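Local coordinates for aminofutalosine deaminase (Helicobacter pylori, PDB 7LKK), which deaminates aminofutalosine in the menaquinone pathway of this bacterium, as a metal-dependent hydrolase of the amidohydrolase family, at residues A[220-225]-A[274-279]; A[70-75]-A[388-393]; A[80-85]-A[120-125]. All blocks are in the same frame, centred on the assembly; numbering follows the deposited sequence.

Interaction 1: residues A[220-225]-A[274-279]; sequences THFLES and VHNQFA. With FE (Fe (III) ion), chain E; MCF ((8R)-3-(5-S-methyl-5-thio-beta-D-ribofuranosyl)-3,6,7,8-tetrahydroimidazo[4,5-d][1,3]diazepin-8-ol), chain J.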
# COMPACT_ATOMS: atom_id res chain seq x y z
N THR A 220 -5.45 -1.94 25.06
CA THR A 220 -6.86 -2.20 24.80
C THR A 220 -7.22 -1.73 23.40
O THR A 220 -6.61 -0.78 22.88
CB THR A 220 -7.75 -1.51 25.85
OG1 THR A 220 -9.12 -1.87 25.63
CG2 THR A 220 -7.61 0.01 25.77
N HIS A 221 -8.18 -2.41 22.79
CA HIS A 221 -8.78 -1.96 21.54
C HIS A 221 -9.91 -1.00 21.87
O HIS A 221 -10.76 -1.29 22.72
CB HIS A 221 -9.31 -3.15 20.73
CG HIS A 221 -8.27 -4.17 20.40
ND1 HIS A 221 -8.11 -5.33 21.14
CD2 HIS A 221 -7.35 -4.22 19.42
CE1 HIS A 221 -7.13 -6.04 20.62
NE2 HIS A 221 -6.65 -5.39 19.58
N PHE A 222 -9.93 0.15 21.19
CA PHE A 222 -10.88 1.21 21.54
C PHE A 222 -11.50 1.79 20.28
O PHE A 222 -10.78 2.28 19.41
CB PHE A 222 -10.19 2.31 22.35
CG PHE A 222 -11.15 3.31 22.93
CD1 PHE A 222 -12.15 2.91 23.79
CD2 PHE A 222 -11.05 4.65 22.59
CE1 PHE A 222 -13.04 3.83 24.32
CE2 PHE A 222 -11.93 5.58 23.12
CZ PHE A 222 -12.93 5.16 23.98
N LEU A 223 -12.83 1.74 20.21
CA LEU A 223 -13.63 2.40 19.17
C LEU A 223 -13.06 2.16 17.78
O LEU A 223 -12.72 3.09 17.03
CB LEU A 223 -13.78 3.90 19.49
CG LEU A 223 -14.48 4.17 20.83
CD1 LEU A 223 -14.82 5.64 21.01
CD2 LEU A 223 -15.73 3.32 20.98
N GLU A 224 -12.96 0.88 17.44
CA GLU A 224 -12.42 0.42 16.17
C GLU A 224 -13.46 0.39 15.05
O GLU A 224 -13.08 0.27 13.88
CB GLU A 224 -11.82 -0.98 16.37
CG GLU A 224 -11.04 -1.54 15.20
CD GLU A 224 -10.48 -2.91 15.49
OE1 GLU A 224 -10.75 -3.44 16.60
OE2 GLU A 224 -9.77 -3.46 14.63
N SER A 225 -14.74 0.50 15.38
CA SER A 225 -15.78 0.36 14.37
C SER A 225 -16.96 1.26 14.71
O SER A 225 -17.12 1.70 15.85
CB SER A 225 -16.25 -1.09 14.24
OG SER A 225 -16.87 -1.53 15.44
N VAL A 274 -5.56 1.22 21.07
CA VAL A 274 -5.33 0.79 19.70
C VAL A 274 -6.54 1.15 18.84
O VAL A 274 -7.69 1.04 19.29
CB VAL A 274 -5.04 -0.72 19.64
CG1 VAL A 274 -4.68 -1.15 18.23
CG2 VAL A 274 -3.93 -1.08 20.62
N HIS A 275 -6.26 1.59 17.60
CA HIS A 275 -7.23 1.90 16.55
C HIS A 275 -7.83 3.30 16.72
O HIS A 275 -7.29 4.26 16.17
CB HIS A 275 -8.32 0.82 16.48
CG HIS A 275 -7.79 -0.56 16.26
ND1 HIS A 275 -6.98 -0.87 15.18
CD2 HIS A 275 -7.92 -1.70 16.97
CE1 HIS A 275 -6.65 -2.15 15.24
NE2 HIS A 275 -7.21 -2.67 16.32
N ASN A 276 -8.93 3.42 17.45
CA ASN A 276 -9.51 4.69 17.89
C ASN A 276 -10.13 5.54 16.78
O ASN A 276 -10.43 6.71 17.03
CB ASN A 276 -8.49 5.57 18.62
CG ASN A 276 -7.62 4.80 19.59
OD1 ASN A 276 -8.05 4.45 20.69
ND2 ASN A 276 -6.37 4.53 19.19
N GLN A 277 -10.35 4.99 15.58
CA GLN A 277 -10.80 5.85 14.48
C GLN A 277 -12.18 6.44 14.71
O GLN A 277 -12.50 7.47 14.11
CB GLN A 277 -10.82 5.08 13.15
CG GLN A 277 -9.63 4.18 12.91
CD GLN A 277 -9.92 2.77 13.35
OE1 GLN A 277 -9.83 2.44 14.53
NE2 GLN A 277 -10.30 1.92 12.40
N PHE A 278 -13.00 5.82 15.55
CA PHE A 278 -14.34 6.31 15.83
C PHE A 278 -14.43 7.01 17.18
O PHE A 278 -15.54 7.25 17.68
CB PHE A 278 -15.35 5.17 15.74
CG PHE A 278 -15.54 4.66 14.34
CD1 PHE A 278 -16.55 5.16 13.54
CD2 PHE A 278 -14.68 3.71 13.82
CE1 PHE A 278 -16.72 4.70 12.24
CE2 PHE A 278 -14.84 3.25 12.53
CZ PHE A 278 -15.86 3.74 11.74
N ALA A 279 -13.29 7.35 17.78
CA ALA A 279 -13.28 8.18 18.98
C ALA A 279 -13.41 9.64 18.58
O ALA A 279 -12.64 10.14 17.75
CB ALA A 279 -11.99 7.96 19.77
FE FE E . -5.23 -6.12 17.82
O8 MCF J . -6.95 -5.83 16.92
C8 MCF J . -7.35 -6.65 15.85
C7 MCF J . -8.76 -6.32 15.37
N6 MCF J . -9.59 -5.87 16.46
C5 MCF J . -9.64 -6.64 17.69
N4 MCF J . -8.90 -7.87 17.96
C10 MCF J . -7.97 -8.71 17.16
C9 MCF J . -7.20 -8.15 16.16
N1 MCF J . -6.47 -9.12 15.63
C2 MCF J . -6.73 -10.26 16.27
N3 MCF J . -7.64 -10.00 17.21
C1S MCF J . -8.19 -11.06 18.12
C2S MCF J . -8.32 -10.60 19.59
O2S MCF J . -7.14 -10.76 20.25
O4S MCF J . -9.38 -11.35 17.77
C4S MCF J . -10.11 -11.89 19.12
C3S MCF J . -9.36 -11.57 20.13
O3S MCF J . -8.69 -12.81 20.66
C5S MCF J . -11.48 -11.25 19.24
S5S MCF J . -12.61 -12.39 20.10
C6S MCF J . -14.02 -11.44 20.75
O HOH W 1 -11.43 -1.07 11.95

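Interaction 2: residues A[70-75]-A[388-393]; sequences VLLPAF and SVFGFN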
# COMPACT_ATOMS: atom_id res chain seq x y z
N VAL A 70 21.36 3.72 5.20
CA VAL A 70 20.70 4.47 6.26
C VAL A 70 20.89 3.71 7.57
O VAL A 70 20.58 2.52 7.65
CB VAL A 70 19.21 4.69 5.96
CG1 VAL A 70 18.50 5.23 7.20
CG2 VAL A 70 19.04 5.64 4.79
N LEU A 71 21.41 4.41 8.57
CA LEU A 71 21.51 3.89 9.93
C LEU A 71 20.42 4.54 10.77
O LEU A 71 20.26 5.77 10.75
CB LEU A 71 22.90 4.19 10.52
CG LEU A 71 23.15 3.91 12.00
CD1 LEU A 71 22.89 2.45 12.32
CD2 LEU A 71 24.57 4.31 12.38
N LEU A 72 19.67 3.73 11.50
CA LEU A 72 18.53 4.22 12.27
C LEU A 72 18.25 3.22 13.39
O LEU A 72 18.79 2.11 13.39
CB LEU A 72 17.29 4.41 11.36
CG LEU A 72 16.42 3.19 11.04
CD1 LEU A 72 15.03 3.64 10.61
CD2 LEU A 72 17.06 2.32 9.97
N PRO A 73 17.45 3.61 14.38
CA PRO A 73 17.09 2.65 15.43
C PRO A 73 16.28 1.50 14.87
O PRO A 73 15.51 1.66 13.92
CB PRO A 73 16.27 3.49 16.42
CG PRO A 73 16.60 4.90 16.11
CD PRO A 73 16.90 4.95 14.65
N ALA A 74 16.45 0.33 15.48
CA ALA A 74 15.55 -0.78 15.19
C ALA A 74 14.11 -0.37 15.46
O ALA A 74 13.83 0.43 16.36
CB ALA A 74 15.92 -2.01 16.02
N PHE A 75 13.19 -0.92 14.67
CA PHE A 75 11.80 -0.54 14.79
C PHE A 75 11.17 -1.16 16.04
O PHE A 75 11.65 -2.14 16.60
CB PHE A 75 11.01 -0.98 13.56
CG PHE A 75 11.35 -0.22 12.31
CD1 PHE A 75 11.43 1.16 12.33
CD2 PHE A 75 11.57 -0.89 11.12
CE1 PHE A 75 11.74 1.86 11.18
CE2 PHE A 75 11.88 -0.19 9.97
CZ PHE A 75 11.97 1.18 10.00
N SER A 388 19.52 -0.66 13.09
CA SER A 388 19.32 -1.23 11.76
C SER A 388 20.15 -0.47 10.74
O SER A 388 20.33 0.75 10.85
CB SER A 388 17.84 -1.17 11.36
OG SER A 388 17.04 -2.01 12.16
N VAL A 389 20.66 -1.20 9.75
CA VAL A 389 21.32 -0.61 8.59
C VAL A 389 20.62 -1.13 7.34
O VAL A 389 20.49 -2.35 7.15
CB VAL A 389 22.82 -0.95 8.55
CG1 VAL A 389 23.46 -0.39 7.28
CG2 VAL A 389 23.52 -0.41 9.79
N PHE A 390 20.16 -0.21 6.49
CA PHE A 390 19.51 -0.53 5.22
C PHE A 390 20.36 0.02 4.08
O PHE A 390 20.68 1.21 4.07
CB PHE A 390 18.10 0.06 5.15
CG PHE A 390 17.09 -0.63 6.02
CD1 PHE A 390 16.99 -0.32 7.37
CD2 PHE A 390 16.24 -1.59 5.49
CE1 PHE A 390 16.06 -0.96 8.17
CE2 PHE A 390 15.30 -2.22 6.29
CZ PHE A 390 15.21 -1.91 7.63
N GLY A 391 20.69 -0.84 3.12
CA GLY A 391 21.55 -0.45 2.01
C GLY A 391 20.74 -0.13 0.77
O GLY A 391 19.71 -0.76 0.49
N PHE A 392 21.20 0.87 0.02
CA PHE A 392 20.54 1.31 -1.20
C PHE A 392 21.58 1.51 -2.30
O PHE A 392 22.79 1.39 -2.08
CB PHE A 392 19.76 2.61 -0.96
CG PHE A 392 18.72 2.50 0.12
CD1 PHE A 392 17.49 1.91 -0.14
CD2 PHE A 392 18.97 2.97 1.40
CE1 PHE A 392 16.54 1.80 0.86
CE2 PHE A 392 18.02 2.86 2.40
CZ PHE A 392 16.80 2.28 2.12
N ASN A 393 21.09 1.81 -3.50
CA ASN A 393 21.94 2.01 -4.67
C ASN A 393 22.28 3.48 -4.92
O ASN A 393 23.01 3.78 -5.87
CB ASN A 393 21.28 1.42 -5.91
CG ASN A 393 20.83 -0.02 -5.71
OD1 ASN A 393 21.63 -0.89 -5.37
ND2 ASN A 393 19.54 -0.27 -5.92
O HOH W 2 14.93 -0.10 11.72

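Interaction 3: residues A[80-85]-A[120-125]; sequences THFEFS and NAIMAQ. With FE (Fe (III) ion), chain E; MCF ((8R)-3-(5-S-methyl-5-thio-beta-D-ribofuranosyl)-3,6,7,8-tetrahydroimidazo[4,5-d][1,3]diazepin-8-ol), chain J.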
# COMPACT_ATOMS: atom_id res chain seq x y z
N THR A 80 0.82 -6.56 17.81
CA THR A 80 0.65 -7.65 16.87
C THR A 80 0.02 -8.84 17.60
O THR A 80 0.09 -8.94 18.82
CB THR A 80 1.97 -8.06 16.21
OG1 THR A 80 1.72 -9.04 15.19
CG2 THR A 80 2.92 -8.64 17.24
N HIS A 81 -0.59 -9.73 16.82
CA HIS A 81 -1.20 -10.96 17.32
C HIS A 81 -0.52 -12.14 16.64
O HIS A 81 -0.96 -12.59 15.58
CB HIS A 81 -2.71 -10.98 17.07
CG HIS A 81 -3.45 -9.82 17.66
ND1 HIS A 81 -4.25 -9.93 18.77
CD2 HIS A 81 -3.53 -8.53 17.27
CE1 HIS A 81 -4.78 -8.76 19.05
NE2 HIS A 81 -4.36 -7.88 18.16
N PHE A 82 0.55 -12.65 17.25
CA PHE A 82 1.29 -13.75 16.65
C PHE A 82 0.46 -15.03 16.56
O PHE A 82 0.64 -15.82 15.63
CB PHE A 82 2.58 -14.02 17.43
CG PHE A 82 3.70 -13.07 17.11
CD1 PHE A 82 4.33 -13.12 15.88
CD2 PHE A 82 4.12 -12.14 18.04
CE1 PHE A 82 5.36 -12.25 15.59
CE2 PHE A 82 5.15 -11.27 17.76
CZ PHE A 82 5.77 -11.32 16.53
N GLU A 83 -0.45 -15.24 17.52
CA GLU A 83 -1.22 -16.48 17.55
C GLU A 83 -2.10 -16.66 16.31
O GLU A 83 -2.46 -17.79 15.99
CB GLU A 83 -2.08 -16.52 18.81
CG GLU A 83 -1.28 -16.58 20.11
CD GLU A 83 -2.15 -16.44 21.35
OE1 GLU A 83 -3.02 -15.54 21.37
OE2 GLU A 83 -1.96 -17.22 22.30
N PHE A 84 -2.45 -15.57 15.62
CA PHE A 84 -3.27 -15.64 14.42
C PHE A 84 -2.45 -15.67 13.13
O PHE A 84 -2.96 -15.31 12.07
CB PHE A 84 -4.24 -14.46 14.38
CG PHE A 84 -5.35 -14.54 15.40
CD1 PHE A 84 -6.51 -15.23 15.12
CD2 PHE A 84 -5.22 -13.92 16.63
CE1 PHE A 84 -7.53 -15.31 16.05
CE2 PHE A 84 -6.23 -13.99 17.56
CZ PHE A 84 -7.39 -14.68 17.27
N SER A 85 -1.18 -16.09 13.21
CA SER A 85 -0.28 -15.99 12.06
C SER A 85 -0.63 -16.95 10.93
O SER A 85 -0.13 -16.77 9.82
CB SER A 85 1.16 -16.21 12.51
OG SER A 85 1.62 -15.14 13.31
N ASN A 120 7.78 -17.89 11.07
CA ASN A 120 7.81 -17.04 9.88
C ASN A 120 7.45 -15.60 10.22
O ASN A 120 8.05 -14.66 9.68
CB ASN A 120 6.85 -17.59 8.83
CG ASN A 120 7.36 -18.86 8.19
OD1 ASN A 120 8.56 -19.15 8.22
ND2 ASN A 120 6.46 -19.63 7.60
N ALA A 121 6.47 -15.40 11.11
CA ALA A 121 6.09 -14.05 11.52
C ALA A 121 7.24 -13.37 12.25
O ALA A 121 7.50 -12.18 12.04
CB ALA A 121 4.85 -14.11 12.42
N ILE A 122 7.92 -14.11 13.12
CA ILE A 122 9.05 -13.54 13.84
C ILE A 122 10.11 -13.13 12.85
O ILE A 122 10.78 -12.09 13.00
CB ILE A 122 9.62 -14.57 14.83
CG1 ILE A 122 8.74 -14.67 16.07
CG2 ILE A 122 11.08 -14.24 15.20
CD1 ILE A 122 9.03 -15.87 16.91
N MET A 123 10.32 -13.97 11.84
CA MET A 123 11.48 -13.66 11.04
C MET A 123 11.18 -12.47 10.13
O MET A 123 12.09 -11.72 9.77
CB MET A 123 11.95 -14.87 10.23
CG MET A 123 13.28 -15.48 10.76
SD MET A 123 13.96 -16.58 9.45
CE MET A 123 12.87 -17.96 9.17
N ALA A 124 9.92 -12.35 9.71
CA ALA A 124 9.43 -11.19 8.96
C ALA A 124 9.63 -9.88 9.74
O ALA A 124 9.92 -8.83 9.14
CB ALA A 124 7.93 -11.34 8.64
N GLN A 125 9.45 -9.91 11.06
CA GLN A 125 9.75 -8.75 11.89
C GLN A 125 11.23 -8.38 11.80
O GLN A 125 11.59 -7.25 11.45
CB GLN A 125 9.36 -9.03 13.35
CG GLN A 125 7.90 -9.36 13.56
CD GLN A 125 7.00 -8.19 13.26
OE1 GLN A 125 6.82 -7.30 14.09
NE2 GLN A 125 6.42 -8.17 12.07
FE FE E . -5.23 -6.12 17.82
O8 MCF J . -6.95 -5.83 16.92
C8 MCF J . -7.35 -6.65 15.85
C7 MCF J . -8.76 -6.32 15.37
N6 MCF J . -9.59 -5.87 16.46
C5 MCF J . -9.64 -6.64 17.69
N4 MCF J . -8.90 -7.87 17.96
C10 MCF J . -7.97 -8.71 17.16
C9 MCF J . -7.20 -8.15 16.16
N1 MCF J . -6.47 -9.12 15.63
C2 MCF J . -6.73 -10.26 16.27
N3 MCF J . -7.64 -10.00 17.21
C1S MCF J . -8.19 -11.06 18.12
C2S MCF J . -8.32 -10.60 19.59
O2S MCF J . -7.14 -10.76 20.25
O4S MCF J . -9.38 -11.35 17.77
C4S MCF J . -10.11 -11.89 19.12
C3S MCF J . -9.36 -11.57 20.13
O3S MCF J . -8.69 -12.81 20.66
C5S MCF J . -11.48 -11.25 19.24
S5S MCF J . -12.61 -12.39 20.10
C6S MCF J . -14.02 -11.44 20.75

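Interaction 1: residues A[220-225]-A[274-279]
V274 pairs with H221 where two neighbouring parallel strands of the amidohydrolase TIM barrel reach the active site at their C-terminal ends. Its N-H binds T220 O and its carbonyl accepts F222 N, while CG1 lies against one face of the H275 imidazole. H275 turns its other face to E224: the carboxylate stacks on the ring with planes 13° apart, and E224 CG makes a CH-pi contact 3.8 Å from the ring centroid. At the ring edge, H275 NE2 donates almost straight (171°) to O8 of the coformycin inhibitor, 3.2 Å away. That oxygen also binds the iron, which H221 NE2 holds at 2.4 Å; H221 ND1 bonds H194 O, orienting the ring, and H79, H81 and D328 complete the site. N276 begins a type I turn through A279; its N gives F222 O a weak bond, ND2 bonds F273 O, and OD1, buried without a polar partner, sits at the F222 ring edge. Water joins Q277 NE2 to E224 O. F278 N bonds L223 O, and A279 CB packs on L223 CD1. The E224 side chain is extended, CG anti to the backbone N (chi1 -172°), which carries OE1 to N6 of the inhibitor, 2.7 Å away.

Interaction 2: residues A[70-75]-A[388-393]
V70 and F390 form a hydrogen-bonded antiparallel pair, exchanging both backbone bonds: V70 N to F390 O at 2.8 Å and F390 N to V70 O at 3.0 Å. L72 and S388 repeat the pattern, and between them L71 faces V389 as a non-hydrogen-bonded pair. The N-to-C directions of 70-73 and 388-391 make 152°, close to antiparallel. On the face that carries V70, L72, S388 and F390, L72 CD2 reaches the edge of the F390 ring, 3.7 Å from CD1. L72 has CG between its backbone N and carbonyl carbon (chi1 83°), which leans the side chain toward the partner strand. V70 CG2 touches F392 CE2 at 3.8 Å, and on the other face L71 CD1 meets V389 CG2. Beyond P73 a water adds a bridge: it donates to P73 O and is hydrogen-bonded to S388 OG, 2.9 Å from each. The same water lies over the centre of the F75 ring and at the edge of that of F390. The pair belongs to the sheet region beside the barrel that amidohydrolases typically build from both chain ends, away from the metal. F405 of helix 401-408 packs edge-to-face with F390; strand 23-25 flanks V70 to L72, and strand 414-417 lies beside S388 and V389.

Interaction 3: residues A[80-85]-A[120-125]
F82 points its ring rim-first at helix 115-127, so that the helix meets the edge of the phenyl group. A121 CB lies in the ring plane, 3.6 Å from F82 CD1, and one turn later Q125 CG approaches F82 CZ at 4.1 Å, also near the plane. I122 CG1, standing off the ring plane, comes to 4.2 Å from F82 CE1. The amide of Q125 stands almost perpendicular to the phenyl plane, at 87°; the bend at chi2 (-66°) turns it off toward N77, whose ND2 is hydrogen-bonded to OE1. S85 flanks the same methyl, with OG 3.5 Å from A121 CB. That hydroxyl is turned back on its own loop, where it donates to F82 O at 2.6 Å and braces the short 3-10 turn of F82 and E83. No hydrogen bond crosses to the helix, so the contact is apolar packing. F82 is backed by A135 of strand 130-137 and L146 of helix 143-147. The adjacent H81 has its ring on the ligand side: NE2 binds the iron at 2.0 Å, and N1 of the inhibitor lies 3.4 Å above the centre of one imidazole face. F84 CE2 touches the inhibitor's ribose at C1S. With H79, H81 forms the His-X-His pair at the end of the first barrel strand, a hallmark of the metal site in amidohydrolase TIM barrels; behind it, F82 joins that loop to an outer helix.

In the fold
Along the chain, interaction 3 closes before interaction 1 opens, and both fall within the long span between the two segments of interaction 2. Strand 69-80 carries 70-75 into interaction 2 and leads to the loop of interaction 3, running from the sheet beside the barrel to the metal site; the nearest atoms of these two contacts are about 6 Å apart. Interactions 1 and 3 have centres 22 Å apart yet meet at the iron, where H221 NE2 and H81 NE2 are 3.7 Å from each other, and both touch the inhibitor. Interactions 1 and 2, with centres 32 Å apart, lie on opposite sides of the chain's centre. The active site is thus assembled from strand ends distant in sequence, those of 218-222 and 269-275 among them.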